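Local coordinates for putative type VI secretion protein (Escherichia coli, PDB 6SKI), which probably hydrolyses phospholipids as a toxic type VI secretion effector, Tle1, which binds the TTR domain of the VgrG spike, at residues Q76-F81 with P335-V340; S329-C334 with G402-F407; K354-R359 with L377-R382; A490-E495 with F522-K527. One frame throughout, in Å; residues are numbered along the deposited sequence.

Contact 1 (Q76-F81 with P335-V340)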
loop_
_atom_site.group_PDB
_atom_site.type_symbol
_atom_site.label_atom_id
_atom_site.label_comp_id
_atom_site.label_asym_id
_atom_site.label_seq_id
_atom_site.Cartn_x
_atom_site.Cartn_y
_atom_site.Cartn_z
ATOM N N GLN A 76 16.278 27.839 5.027
ATOM C CA GLN A 76 16.540 27.808 6.459
ATOM C C GLN A 76 15.646 28.791 7.201
ATOM O O GLN A 76 15.237 28.521 8.336
ATOM C CB GLN A 76 18.011 28.103 6.737
ATOM C CG GLN A 76 18.359 28.090 8.209
ATOM C CD GLN A 76 18.338 26.694 8.788
ATOM O OE1 GLN A 76 17.577 26.401 9.707
ATOM N NE2 GLN A 76 19.179 25.821 8.251
ATOM N N SER A 77 15.296 29.910 6.566
ATOM C CA SER A 77 14.344 30.824 7.180
ATOM C C SER A 77 12.951 30.218 7.252
ATOM O O SER A 77 12.229 30.463 8.220
ATOM C CB SER A 77 14.307 32.145 6.414
ATOM O OG SER A 77 15.605 32.682 6.253
ATOM N N CYS A 78 12.563 29.422 6.254
ATOM C CA CYS A 78 11.290 28.710 6.320
ATOM C C CYS A 78 11.283 27.711 7.467
ATOM O O CYS A 78 10.296 27.605 8.207
ATOM C CB CYS A 78 11.020 27.989 5.000
ATOM S SG CYS A 78 10.629 29.048 3.597
ATOM N N GLU A 79 12.380 26.966 7.623
ATOM C CA GLU A 79 12.481 26.029 8.738
ATOM C C GLU A 79 12.397 26.753 10.075
ATOM O O GLU A 79 11.699 26.301 10.991
ATOM C CB GLU A 79 13.781 25.236 8.645
ATOM C CG GLU A 79 13.978 24.267 9.793
ATOM C CD GLU A 79 14.830 23.078 9.416
ATOM O OE1 GLU A 79 14.280 22.103 8.862
ATOM O OE2 GLU A 79 16.050 23.115 9.675
ATOM N N ASP A 80 13.103 27.877 10.206
ATOM C CA ASP A 80 13.068 28.649 11.444
ATOM C C ASP A 80 11.672 29.199 11.713
ATOM O O ASP A 80 11.202 29.189 12.856
ATOM C CB ASP A 80 14.085 29.784 11.366
ATOM C CG ASP A 80 15.482 29.339 11.737
ATOM O OD1 ASP A 80 15.683 28.125 11.944
ATOM O OD2 ASP A 80 16.383 30.199 11.806
ATOM N N PHE A 81 11.001 29.682 10.667
ATOM C CA PHE A 81 9.633 30.170 10.787
ATOM C C PHE A 81 8.720 29.082 11.332
ATOM O O PHE A 81 7.990 29.293 12.309
ATOM C CB PHE A 81 9.157 30.638 9.411
ATOM C CG PHE A 81 7.964 31.547 9.437
ATOM C CD1 PHE A 81 7.339 31.883 10.621
ATOM C CD2 PHE A 81 7.460 32.056 8.256
ATOM C CE1 PHE A 81 6.246 32.716 10.621
ATOM C CE2 PHE A 81 6.369 32.887 8.255
ATOM C CZ PHE A 81 5.760 33.214 9.436
ATOM N N PRO A 335 6.347 29.996 2.487
ATOM C CA PRO A 335 6.748 31.214 3.195
ATOM C C PRO A 335 7.704 32.043 2.356
ATOM O O PRO A 335 8.653 31.522 1.767
ATOM C CB PRO A 335 7.424 30.677 4.460
ATOM C CG PRO A 335 6.854 29.311 4.626
ATOM C CD PRO A 335 6.733 28.790 3.232
ATOM N N GLU A 336 7.448 33.344 2.302
ATOM C CA GLU A 336 8.230 34.245 1.469
ATOM C C GLU A 336 8.864 35.314 2.343
ATOM O O GLU A 336 8.183 35.922 3.172
ATOM C CB GLU A 336 7.362 34.882 0.385
ATOM C CG GLU A 336 7.449 34.174 -0.953
ATOM C CD GLU A 336 6.641 34.865 -2.028
ATOM O OE1 GLU A 336 5.724 35.635 -1.678
ATOM O OE2 GLU A 336 6.922 34.636 -3.222
ATOM N N PHE A 337 10.158 35.543 2.148
ATOM C CA PHE A 337 10.932 36.462 2.966
ATOM C C PHE A 337 11.513 37.567 2.098
ATOM O O PHE A 337 11.880 37.343 0.942
ATOM C CB PHE A 337 12.069 35.732 3.688
ATOM C CG PHE A 337 11.613 34.587 4.540
ATOM C CD1 PHE A 337 11.388 34.760 5.892
ATOM C CD2 PHE A 337 11.408 33.337 3.989
ATOM C CE1 PHE A 337 10.966 33.712 6.675
ATOM C CE2 PHE A 337 10.986 32.288 4.768
ATOM C CZ PHE A 337 10.764 32.476 6.112
ATOM N N GLU A 338 11.595 38.767 2.666
ATOM C CA GLU A 338 12.266 39.870 1.999
ATOM C C GLU A 338 12.814 40.827 3.046
ATOM O O GLU A 338 12.269 40.948 4.144
ATOM C CB GLU A 338 11.336 40.603 1.026
ATOM C CG GLU A 338 10.555 41.758 1.609
ATOM C CD GLU A 338 9.491 42.247 0.654
ATOM O OE1 GLU A 338 9.103 41.470 -0.242
ATOM O OE2 GLU A 338 9.070 43.416 0.770
ATOM N N ILE A 339 13.906 41.500 2.699
ATOM C CA ILE A 339 14.566 42.440 3.594
ATOM C C ILE A 339 14.048 43.839 3.297
ATOM O O ILE A 339 13.999 44.260 2.134
ATOM C CB ILE A 339 16.095 42.368 3.448
ATOM C CG1 ILE A 339 16.568 40.922 3.605
ATOM C CG2 ILE A 339 16.766 43.258 4.473
ATOM C CD1 ILE A 339 18.058 40.776 3.796
ATOM N N VAL A 340 13.651 44.553 4.346
ATOM C CA VAL A 340 13.093 45.893 4.249
ATOM C C VAL A 340 13.670 46.739 5.379
ATOM O O VAL A 340 14.456 46.266 6.202
ATOM C CB VAL A 340 11.552 45.892 4.309
ATOM C CG1 VAL A 340 10.967 45.451 2.981
ATOM C CG2 VAL A 340 11.068 45.000 5.436
#
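P335 sets its ring carbons CB, CG and CD against C78 SG, and its CB also meets F81. P335 CB lies 3.7 Å from C78 SG. The same P335 CB is 4.0 Å from F81 CD2, and the phenyl ring meets it obliquely. The chain then enters the strand. The CB of E336 turns away from the helix, and its backbone bonds to A403 on the next strand.

F337 points back at the helix and has the largest share of the contact. Its CG is anti to the carbonyl carbon (chi1 -56°), which turns the ring's face to S77. S77 CB sits almost over the ring centre, 3.6 Å from the F337 centroid, in a CH-pi contact. C78 lies elsewhere on the same ring: its SG is in plane at the edge, 3.5 Å from F337 CE2, a cysteine sulfur-aromatic contact. F81 closes the group, with CD2 4.0 Å from F337 CZ. S77 OG bonds to K73 O one helical turn back, while its CB makes the contact. Beyond F337 the strand runs on past the helix, and E338 bonds through its backbone to V401.

The helix and strand axes pass 9.3 Å apart at 111°. This is a helix laid across one face of an antiparallel sheet, with aromatic rings, a proline and a cysteine sulfur in the buried layer between them.

Contact 2 (S329-C334 with G402-F407)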
loop_
_atom_site.group_PDB
_atom_site.type_symbol
_atom_site.label_atom_id
_atom_site.label_comp_id
_atom_site.label_asym_id
_atom_site.label_seq_id
_atom_site.Cartn_x
_atom_site.Cartn_y
_atom_site.Cartn_z
ATOM N N SER A 329 -0.421 21.880 12.097
ATOM C CA SER A 329 0.112 23.237 12.070
ATOM C C SER A 329 0.855 23.346 10.747
ATOM O O SER A 329 2.020 22.951 10.649
ATOM C CB SER A 329 1.019 23.502 13.265
ATOM O OG SER A 329 0.356 23.203 14.479
ATOM N N LEU A 330 0.188 23.885 9.732
ATOM C CA LEU A 330 0.622 23.703 8.357
ATOM C C LEU A 330 0.797 25.039 7.657
ATOM O O LEU A 330 -0.028 25.939 7.804
ATOM C CB LEU A 330 -0.389 22.860 7.572
ATOM C CG LEU A 330 -0.939 21.612 8.253
ATOM C CD1 LEU A 330 -2.109 21.068 7.468
ATOM C CD2 LEU A 330 0.141 20.557 8.405
ATOM N N PHE A 331 1.871 25.159 6.887
ATOM C CA PHE A 331 2.009 26.267 5.956
ATOM C C PHE A 331 1.198 25.949 4.711
ATOM O O PHE A 331 1.493 24.982 4.003
ATOM C CB PHE A 331 3.473 26.503 5.593
ATOM C CG PHE A 331 4.237 27.275 6.622
ATOM C CD1 PHE A 331 3.701 28.413 7.189
ATOM C CD2 PHE A 331 5.501 26.876 7.008
ATOM C CE1 PHE A 331 4.402 29.125 8.131
ATOM C CE2 PHE A 331 6.207 27.592 7.947
ATOM C CZ PHE A 331 5.657 28.715 8.510
ATOM N N LEU A 332 0.175 26.750 4.447
ATOM C CA LEU A 332 -0.655 26.565 3.270
ATOM C C LEU A 332 -0.213 27.453 2.123
ATOM O O LEU A 332 -0.812 27.411 1.045
ATOM C CB LEU A 332 -2.120 26.827 3.614
ATOM C CG LEU A 332 -2.776 25.786 4.520
ATOM C CD1 LEU A 332 -4.286 25.883 4.434
ATOM C CD2 LEU A 332 -2.310 24.391 4.159
ATOM N N SER A 333 0.823 28.252 2.340
ATOM C CA SER A 333 1.528 28.973 1.299
ATOM C C SER A 333 3.014 28.789 1.541
ATOM O O SER A 333 3.451 28.569 2.673
ATOM C CB SER A 333 1.168 30.461 1.301
ATOM O OG SER A 333 1.880 31.165 0.302
ATOM N N CYS A 334 3.791 28.865 0.479
ATOM C CA CYS A 334 5.232 28.801 0.646
ATOM C C CYS A 334 5.698 30.083 1.326
ATOM O O CYS A 334 5.449 31.177 0.809
ATOM C CB CYS A 334 5.926 28.619 -0.698
ATOM S SG CYS A 334 7.716 28.820 -0.645
ATOM N N GLY A 402 9.164 37.837 6.768
ATOM C CA GLY A 402 8.606 36.718 6.029
ATOM C C GLY A 402 7.139 36.562 6.368
ATOM O O GLY A 402 6.721 36.838 7.489
ATOM N N ALA A 403 6.361 36.140 5.388
ATOM C CA ALA A 403 4.940 35.910 5.578
ATOM C C ALA A 403 4.561 34.572 4.974
ATOM O O ALA A 403 5.126 34.152 3.956
ATOM C CB ALA A 403 4.102 37.026 4.955
ATOM N N ALA A 404 3.627 33.889 5.630
ATOM C CA ALA A 404 3.072 32.651 5.102
ATOM C C ALA A 404 1.622 32.526 5.542
ATOM O O ALA A 404 1.139 33.290 6.375
ATOM C CB ALA A 404 3.880 31.435 5.554
ATOM N N VAL A 405 0.917 31.568 4.954
ATOM C CA VAL A 405 -0.438 31.233 5.376
ATOM C C VAL A 405 -0.378 29.990 6.251
ATOM O O VAL A 405 0.118 28.943 5.825
ATOM C CB VAL A 405 -1.363 31.017 4.172
ATOM C CG1 VAL A 405 -2.784 30.798 4.640
ATOM C CG2 VAL A 405 -1.291 32.201 3.250
ATOM N N PHE A 406 -0.882 30.103 7.473
ATOM C CA PHE A 406 -0.846 29.031 8.453
ATOM C C PHE A 406 -2.252 28.523 8.738
ATOM O O PHE A 406 -3.193 29.308 8.890
ATOM C CB PHE A 406 -0.204 29.509 9.753
ATOM C CG PHE A 406 0.555 28.443 10.480
ATOM C CD1 PHE A 406 1.681 27.874 9.919
ATOM C CD2 PHE A 406 0.147 28.015 11.724
ATOM C CE1 PHE A 406 2.383 26.898 10.585
ATOM C CE2 PHE A 406 0.841 27.035 12.392
ATOM C CZ PHE A 406 1.963 26.480 11.822
ATOM N N PHE A 407 -2.384 27.206 8.804
ATOM C CA PHE A 407 -3.608 26.542 9.217
ATOM C C PHE A 407 -3.334 25.796 10.512
ATOM O O PHE A 407 -2.388 25.005 10.586
ATOM C CB PHE A 407 -4.097 25.578 8.138
ATOM C CG PHE A 407 -5.410 24.932 8.454
ATOM C CD1 PHE A 407 -6.544 25.696 8.635
ATOM C CD2 PHE A 407 -5.509 23.560 8.569
ATOM C CE1 PHE A 407 -7.748 25.104 8.923
ATOM C CE2 PHE A 407 -6.711 22.966 8.858
ATOM C CZ PHE A 407 -7.832 23.740 9.034
#
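F406 and F331 form a non-hydrogen-bonded antiparallel pair, and the F406 side chain can be followed outward from it. Its CB lies 4.1 Å from L330 O. CG and CD1 also lie by that oxygen, with F406 CD1 3.3 Å from L330 O. On the F331 side, F406 CD1 is 3.4 Å from F331 CD1. CE1 stands over one face of the F331 ring, toward its rim. This is an offset edge-to-face stack, the edge of F406 toward the face of F331, with planes at 72°. CE2 and CZ both meet S329 CB, and at the tip F406 CZ lies 3.4 Å from S329 CB. L330 N lies over one face of the F406 ring, toward its rim.

L330 and F407 form the hydrogen-bonded pair. L330 N gives to F407 O at 2.9 Å, and F407 N returns the bond to L330 O at the same length. Further along, L332 N bonds to V405 O. L332 is already past the regular strand and lays CD1 against F407 CB at 3.7 Å. S333 CB then packs on V405 CG2 at 3.6 Å.

The face with F331, A404 and F406 faces helix 72-85, where F81, L82 and I85 touch it. Helix 350-362 lies against L332, S333 and A403. Strand 376-386 pairs with the far edge of 402-407, and its L377 touches L332, V405 and F407.

Contact 3 (K354-R359 with L377-R382)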
loop_
_atom_site.group_PDB
_atom_site.type_symbol
_atom_site.label_atom_id
_atom_site.label_comp_id
_atom_site.label_asym_id
_atom_site.label_seq_id
_atom_site.Cartn_x
_atom_site.Cartn_y
_atom_site.Cartn_z
ATOM N N LYS A 354 1.258 39.046 -0.543
ATOM C CA LYS A 354 1.179 37.753 -1.209
ATOM C C LYS A 354 0.510 36.718 -0.315
ATOM O O LYS A 354 -0.344 35.949 -0.771
ATOM C CB LYS A 354 2.579 37.293 -1.613
ATOM C CG LYS A 354 2.621 35.927 -2.265
ATOM C CD LYS A 354 1.797 35.902 -3.537
ATOM C CE LYS A 354 2.139 34.691 -4.384
ATOM N NZ LYS A 354 3.608 34.463 -4.445
ATOM N N ALA A 355 0.881 36.689 0.965
ATOM C CA ALA A 355 0.286 35.725 1.882
ATOM C C ALA A 355 -1.202 35.983 2.068
ATOM O O ALA A 355 -1.993 35.039 2.154
ATOM C CB ALA A 355 1.012 35.760 3.224
ATOM N N GLU A 356 -1.609 37.250 2.125
ATOM C CA GLU A 356 -3.029 37.548 2.271
ATOM C C GLU A 356 -3.798 37.198 1.005
ATOM O O GLU A 356 -4.941 36.729 1.077
ATOM C CB GLU A 356 -3.223 39.017 2.637
ATOM C CG GLU A 356 -3.090 39.290 4.120
ATOM C CD GLU A 356 -4.429 39.323 4.825
ATOM O OE1 GLU A 356 -5.393 39.867 4.246
ATOM O OE2 GLU A 356 -4.520 38.804 5.957
ATOM N N GLN A 357 -3.186 37.400 -0.163
ATOM C CA GLN A 357 -3.810 36.945 -1.400
ATOM C C GLN A 357 -4.003 35.436 -1.387
ATOM O O GLN A 357 -5.069 34.935 -1.765
ATOM C CB GLN A 357 -2.965 37.363 -2.600
ATOM C CG GLN A 357 -3.414 38.651 -3.253
ATOM C CD GLN A 357 -3.022 38.722 -4.712
ATOM O OE1 GLN A 357 -2.089 38.050 -5.147
ATOM N NE2 GLN A 357 -3.736 39.539 -5.478
ATOM N N VAL A 358 -2.987 34.695 -0.943
ATOM C CA VAL A 358 -3.103 33.240 -0.883
ATOM C C VAL A 358 -4.173 32.827 0.120
ATOM O O VAL A 358 -4.923 31.873 -0.114
ATOM C CB VAL A 358 -1.742 32.600 -0.557
ATOM C CG1 VAL A 358 -1.884 31.095 -0.457
ATOM C CG2 VAL A 358 -0.731 32.951 -1.624
ATOM N N ARG A 359 -4.269 33.533 1.246
ATOM C CA ARG A 359 -5.271 33.181 2.247
ATOM C C ARG A 359 -6.681 33.418 1.725
ATOM O O ARG A 359 -7.577 32.594 1.940
ATOM C CB ARG A 359 -5.053 33.973 3.532
ATOM C CG ARG A 359 -5.774 33.381 4.728
ATOM C CD ARG A 359 -5.775 34.334 5.899
ATOM N NE ARG A 359 -5.928 35.716 5.461
ATOM C CZ ARG A 359 -7.099 36.323 5.297
ATOM N NH1 ARG A 359 -8.226 35.670 5.536
ATOM N NH2 ARG A 359 -7.142 37.583 4.894
ATOM N N LEU A 377 -7.402 29.701 10.020
ATOM C CA LEU A 377 -6.540 30.066 8.904
ATOM C C LEU A 377 -6.098 31.513 9.081
ATOM O O LEU A 377 -6.935 32.415 9.180
ATOM C CB LEU A 377 -7.269 29.882 7.573
ATOM C CG LEU A 377 -6.417 29.972 6.311
ATOM C CD1 LEU A 377 -5.434 28.825 6.260
ATOM C CD2 LEU A 377 -7.298 29.977 5.081
ATOM N N THR A 378 -4.787 31.729 9.116
ATOM C CA THR A 378 -4.219 33.031 9.424
ATOM C C THR A 378 -3.052 33.268 8.476
ATOM O O THR A 378 -2.581 32.347 7.815
ATOM C CB THR A 378 -3.772 33.083 10.896
ATOM O OG1 THR A 378 -4.868 32.699 11.733
ATOM C CG2 THR A 378 -3.343 34.483 11.304
ATOM N N THR A 379 -2.613 34.518 8.372
ATOM C CA THR A 379 -1.318 34.835 7.786
ATOM C C THR A 379 -0.350 35.123 8.922
ATOM O O THR A 379 -0.587 36.024 9.733
ATOM C CB THR A 379 -1.388 36.026 6.832
ATOM O OG1 THR A 379 -1.242 37.238 7.578
ATOM C CG2 THR A 379 -2.696 36.046 6.083
ATOM N N LYS A 380 0.729 34.357 8.980
ATOM C CA LYS A 380 1.720 34.475 10.034
ATOM C C LYS A 380 2.921 35.248 9.517
ATOM O O LYS A 380 3.402 34.997 8.403
ATOM C CB LYS A 380 2.144 33.098 10.542
ATOM C CG LYS A 380 1.050 32.384 11.301
ATOM C CD LYS A 380 1.289 32.422 12.790
ATOM C CE LYS A 380 0.140 31.786 13.539
ATOM N NZ LYS A 380 -0.263 32.592 14.720
ATOM N N ILE A 381 3.388 36.192 10.331
ATOM C CA ILE A 381 4.483 37.089 9.989
ATOM C C ILE A 381 5.657 36.794 10.910
ATOM O O ILE A 381 5.485 36.651 12.125
ATOM C CB ILE A 381 4.065 38.564 10.111
ATOM C CG1 ILE A 381 2.755 38.817 9.373
ATOM C CG2 ILE A 381 5.152 39.466 9.566
ATOM C CD1 ILE A 381 2.242 40.221 9.545
ATOM N N ARG A 382 6.843 36.698 10.325
ATOM C CA ARG A 382 8.101 36.603 11.045
ATOM C C ARG A 382 8.912 37.851 10.735
ATOM O O ARG A 382 8.996 38.261 9.577
ATOM C CB ARG A 382 8.870 35.354 10.621
ATOM C CG ARG A 382 10.100 35.055 11.438
ATOM C CD ARG A 382 10.582 33.652 11.152
ATOM N NE ARG A 382 11.963 33.442 11.567
ATOM C CZ ARG A 382 13.005 33.556 10.755
ATOM N NH1 ARG A 382 12.822 33.886 9.486
ATOM N NH2 ARG A 382 14.231 33.343 11.210
#
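R359 lays its aliphatic chain over L377 and T379. The chain leaves the helix with CG anti to the backbone N (chi1 -163°) and turns at chi3, which takes the guanidinium back along the helix toward E356. R359 CG is 3.7 Å from L377 CD2, and these two side chains slide past each other in opposite directions. R359 CD comes next, 3.5 Å from T379 CG2. R359 NE follows, 3.3 Å from the same methyl, which sits at the edge of the guanidinium near its plane.

T379 crosses both R359 and E356 at about a right angle. Its CG2 touches both, with E356 OE2 3.3 Å away. The charged ends join beside T379: R359 NH2 and E356 OE1 make a salt bridge of 2.9 Å, whose hydrogen bond is weak. E356 OE1 also bridges to K360, so one oxygen serves two cations. The two cations probably stabilise the carboxylate in its charged form. A355 CB is 4.3 Å from T379 CB.

The contact across the segments is thus van der Waals, with the polar groups paired along the helix. The helix and strand run almost antiparallel, at 169°. This is the helix-on-strand packing of a split beta-alpha-beta unit: strand 328-341, helix 350-362 and strand 376-386 follow in order, and strand 398-409 lies between the two strands.

Contact 4 (A490-E495 with F522-K527)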
loop_
_atom_site.group_PDB
_atom_site.type_symbol
_atom_site.label_atom_id
_atom_site.label_comp_id
_atom_site.label_asym_id
_atom_site.label_seq_id
_atom_site.Cartn_x
_atom_site.Cartn_y
_atom_site.Cartn_z
ATOM N N ALA A 490 -1.714 18.205 2.243
ATOM C CA ALA A 490 -0.857 19.060 1.439
ATOM C C ALA A 490 -0.532 20.322 2.222
ATOM O O ALA A 490 -1.435 21.041 2.659
ATOM C CB ALA A 490 -1.535 19.412 0.115
ATOM N N ASN A 491 0.758 20.583 2.408
ATOM C CA ASN A 491 1.198 21.754 3.146
ATOM C C ASN A 491 2.539 22.199 2.597
ATOM O O ASN A 491 3.157 21.514 1.780
ATOM C CB ASN A 491 1.304 21.481 4.650
ATOM C CG ASN A 491 2.072 20.219 4.961
ATOM O OD1 ASN A 491 3.294 20.185 4.861
ATOM N ND2 ASN A 491 1.360 19.174 5.355
ATOM N N TRP A 492 2.990 23.360 3.055
ATOM C CA TRP A 492 4.267 23.911 2.628
ATOM C C TRP A 492 5.280 23.872 3.762
ATOM O O TRP A 492 6.182 24.707 3.829
ATOM C CB TRP A 492 4.086 25.334 2.107
ATOM C CG TRP A 492 3.574 25.379 0.708
ATOM C CD1 TRP A 492 2.286 25.573 0.316
ATOM C CD2 TRP A 492 4.338 25.226 -0.490
ATOM N NE1 TRP A 492 2.198 25.553 -1.051
ATOM C CE2 TRP A 492 3.446 25.340 -1.571
ATOM C CE3 TRP A 492 5.691 25.003 -0.755
ATOM C CZ2 TRP A 492 3.861 25.239 -2.891
ATOM C CZ3 TRP A 492 6.100 24.906 -2.065
ATOM C CH2 TRP A 492 5.190 25.023 -3.117
ATOM N N ASN A 493 5.141 22.900 4.657
ATOM C CA ASN A 493 6.135 22.698 5.697
ATOM C C ASN A 493 7.406 22.141 5.080
ATOM O O ASN A 493 7.363 21.239 4.240
ATOM C CB ASN A 493 5.611 21.736 6.761
ATOM C CG ASN A 493 4.523 22.341 7.607
ATOM O OD1 ASN A 493 3.995 21.700 8.510
ATOM N ND2 ASN A 493 4.187 23.587 7.329
ATOM N N ILE A 494 8.540 22.672 5.502
ATOM C CA ILE A 494 9.825 22.297 4.933
ATOM C C ILE A 494 10.465 21.247 5.825
ATOM O O ILE A 494 10.299 21.260 7.053
ATOM C CB ILE A 494 10.737 23.527 4.752
ATOM C CG1 ILE A 494 11.645 23.344 3.539
ATOM C CG2 ILE A 494 11.573 23.789 5.986
ATOM C CD1 ILE A 494 12.392 24.588 3.158
ATOM N N GLU A 495 11.156 20.305 5.201
ATOM C CA GLU A 495 11.948 19.301 5.882
ATOM C C GLU A 495 13.364 19.361 5.335
ATOM O O GLU A 495 13.619 19.936 4.276
ATOM C CB GLU A 495 11.352 17.902 5.694
ATOM C CG GLU A 495 10.021 17.702 6.390
ATOM C CD GLU A 495 9.627 16.246 6.493
ATOM O OE1 GLU A 495 10.394 15.382 6.019
ATOM O OE2 GLU A 495 8.544 15.963 7.046
ATOM N N PHE A 522 16.892 20.935 1.580
ATOM C CA PHE A 522 15.541 21.262 2.008
ATOM C C PHE A 522 14.534 20.834 0.954
ATOM O O PHE A 522 14.714 21.112 -0.235
ATOM C CB PHE A 522 15.425 22.756 2.291
ATOM C CG PHE A 522 16.100 23.177 3.559
ATOM C CD1 PHE A 522 17.345 23.776 3.529
ATOM C CD2 PHE A 522 15.491 22.977 4.782
ATOM C CE1 PHE A 522 17.967 24.159 4.692
ATOM C CE2 PHE A 522 16.110 23.362 5.947
ATOM C CZ PHE A 522 17.349 23.953 5.901
ATOM N N VAL A 523 13.481 20.158 1.399
ATOM C CA VAL A 523 12.422 19.653 0.537
ATOM C C VAL A 523 11.084 20.094 1.111
ATOM O O VAL A 523 10.944 20.252 2.328
ATOM C CB VAL A 523 12.483 18.117 0.412
ATOM C CG1 VAL A 523 12.332 17.470 1.773
ATOM C CG2 VAL A 523 11.432 17.602 -0.549
ATOM N N PHE A 524 10.117 20.326 0.237
ATOM C CA PHE A 524 8.735 20.416 0.675
ATOM C C PHE A 524 8.072 19.076 0.382
ATOM O O PHE A 524 7.558 18.867 -0.723
ATOM C CB PHE A 524 8.012 21.561 -0.028
ATOM C CG PHE A 524 8.594 22.909 0.268
ATOM C CD1 PHE A 524 8.304 23.558 1.452
ATOM C CD2 PHE A 524 9.446 23.520 -0.632
ATOM C CE1 PHE A 524 8.842 24.794 1.725
ATOM C CE2 PHE A 524 9.986 24.754 -0.362
ATOM C CZ PHE A 524 9.684 25.392 0.818
ATOM N N PRO A 525 8.067 18.146 1.341
ATOM C CA PRO A 525 7.644 16.776 1.022
ATOM C C PRO A 525 6.171 16.664 0.701
ATOM O O PRO A 525 5.790 15.837 -0.136
ATOM C CB PRO A 525 7.993 16.003 2.302
ATOM C CG PRO A 525 8.970 16.879 3.016
ATOM C CD PRO A 525 8.475 18.254 2.746
ATOM N N ASN A 526 5.333 17.478 1.329
ATOM C CA ASN A 526 3.888 17.386 1.210
ATOM C C ASN A 526 3.341 18.607 0.496
ATOM O O ASN A 526 2.277 19.123 0.828
ATOM C CB ASN A 526 3.248 17.232 2.583
ATOM C CG ASN A 526 3.788 16.046 3.339
ATOM O OD1 ASN A 526 3.650 14.905 2.903
ATOM N ND2 ASN A 526 4.425 16.306 4.469
ATOM N N LYS A 527 4.060 19.061 -0.515
ATOM C CA LYS A 527 3.674 20.279 -1.202
ATOM C C LYS A 527 2.483 20.004 -2.113
ATOM O O LYS A 527 2.443 18.974 -2.787
ATOM C CB LYS A 527 4.845 20.818 -2.018
ATOM C CG LYS A 527 4.473 21.480 -3.321
ATOM C CD LYS A 527 5.613 21.396 -4.307
ATOM C CE LYS A 527 5.113 21.473 -5.730
ATOM N NZ LYS A 527 6.149 20.997 -6.683
#
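A short two-stranded antiparallel ladder joins E495 to V523. Beyond it the second segment makes a type I beta turn, F524 to K527, whose N526 O takes a bond from N491 N. E495 and V523 are a hydrogen-bonded pair. E495 N gives to V523 O at 2.9 Å, nearly straight at 176°, and V523 N gives to E495 O. N491 also makes an Asx turn: its OD1 accepts from N493 N at 3.3 Å, on a lone pair. N491 and N526 lie side by side, with OD1 of N491 3.7 Å from CB of N526.

Between the ladder and the N491-N526 bond, the F524 ring is held from both faces. On one face, W492 presents its edge in an edge-to-face stack, with CE3 3.7 Å from F524 CD1. On the opposite face, I494 CG1 sits 4.0 Å from the F524 centroid as a CH-pi contact. I494 CD1 goes on to F522 CB at 3.6 Å. W492 has a partner of its own: K527 CG lies over a face of its six-membered ring, 3.6 Å from W492 CH2. Beside the ladder, E495 lays its extended chain across P525, with CG 3.6 Å from P525 CG.

R289 takes N526 OD1, and Y290 makes a cation-pi contact with K527. Strand 328-341 lies alongside: W492 packs on F331 and C334, and N491 on L330. Helix 72-85 touches F522 through Q72, A75 and Q76, and N493 through L82.

The four contacts lie on the same side of the chain's centre. Contacts 1, 2 and 3 share the antiparallel sheet of strands 328-341, 398-409 and 376-386. Contacts 2 and 3 have centres about 7 Å apart and are joined by backbone bonds between 398-409 and 376-386. Contact 1, its centre about 11 Å from that of contact 2, brings helix 72-85 to the sheet from a segment over 250 residues earlier. Contact 3 falls within the chain between the two strands of contact 2. Contact 4 comes last and packs against contact 2. Contacts 3 and 4 do not touch, their centres about 17 Å apart; contacts 1 and 2 each touch both and so link them.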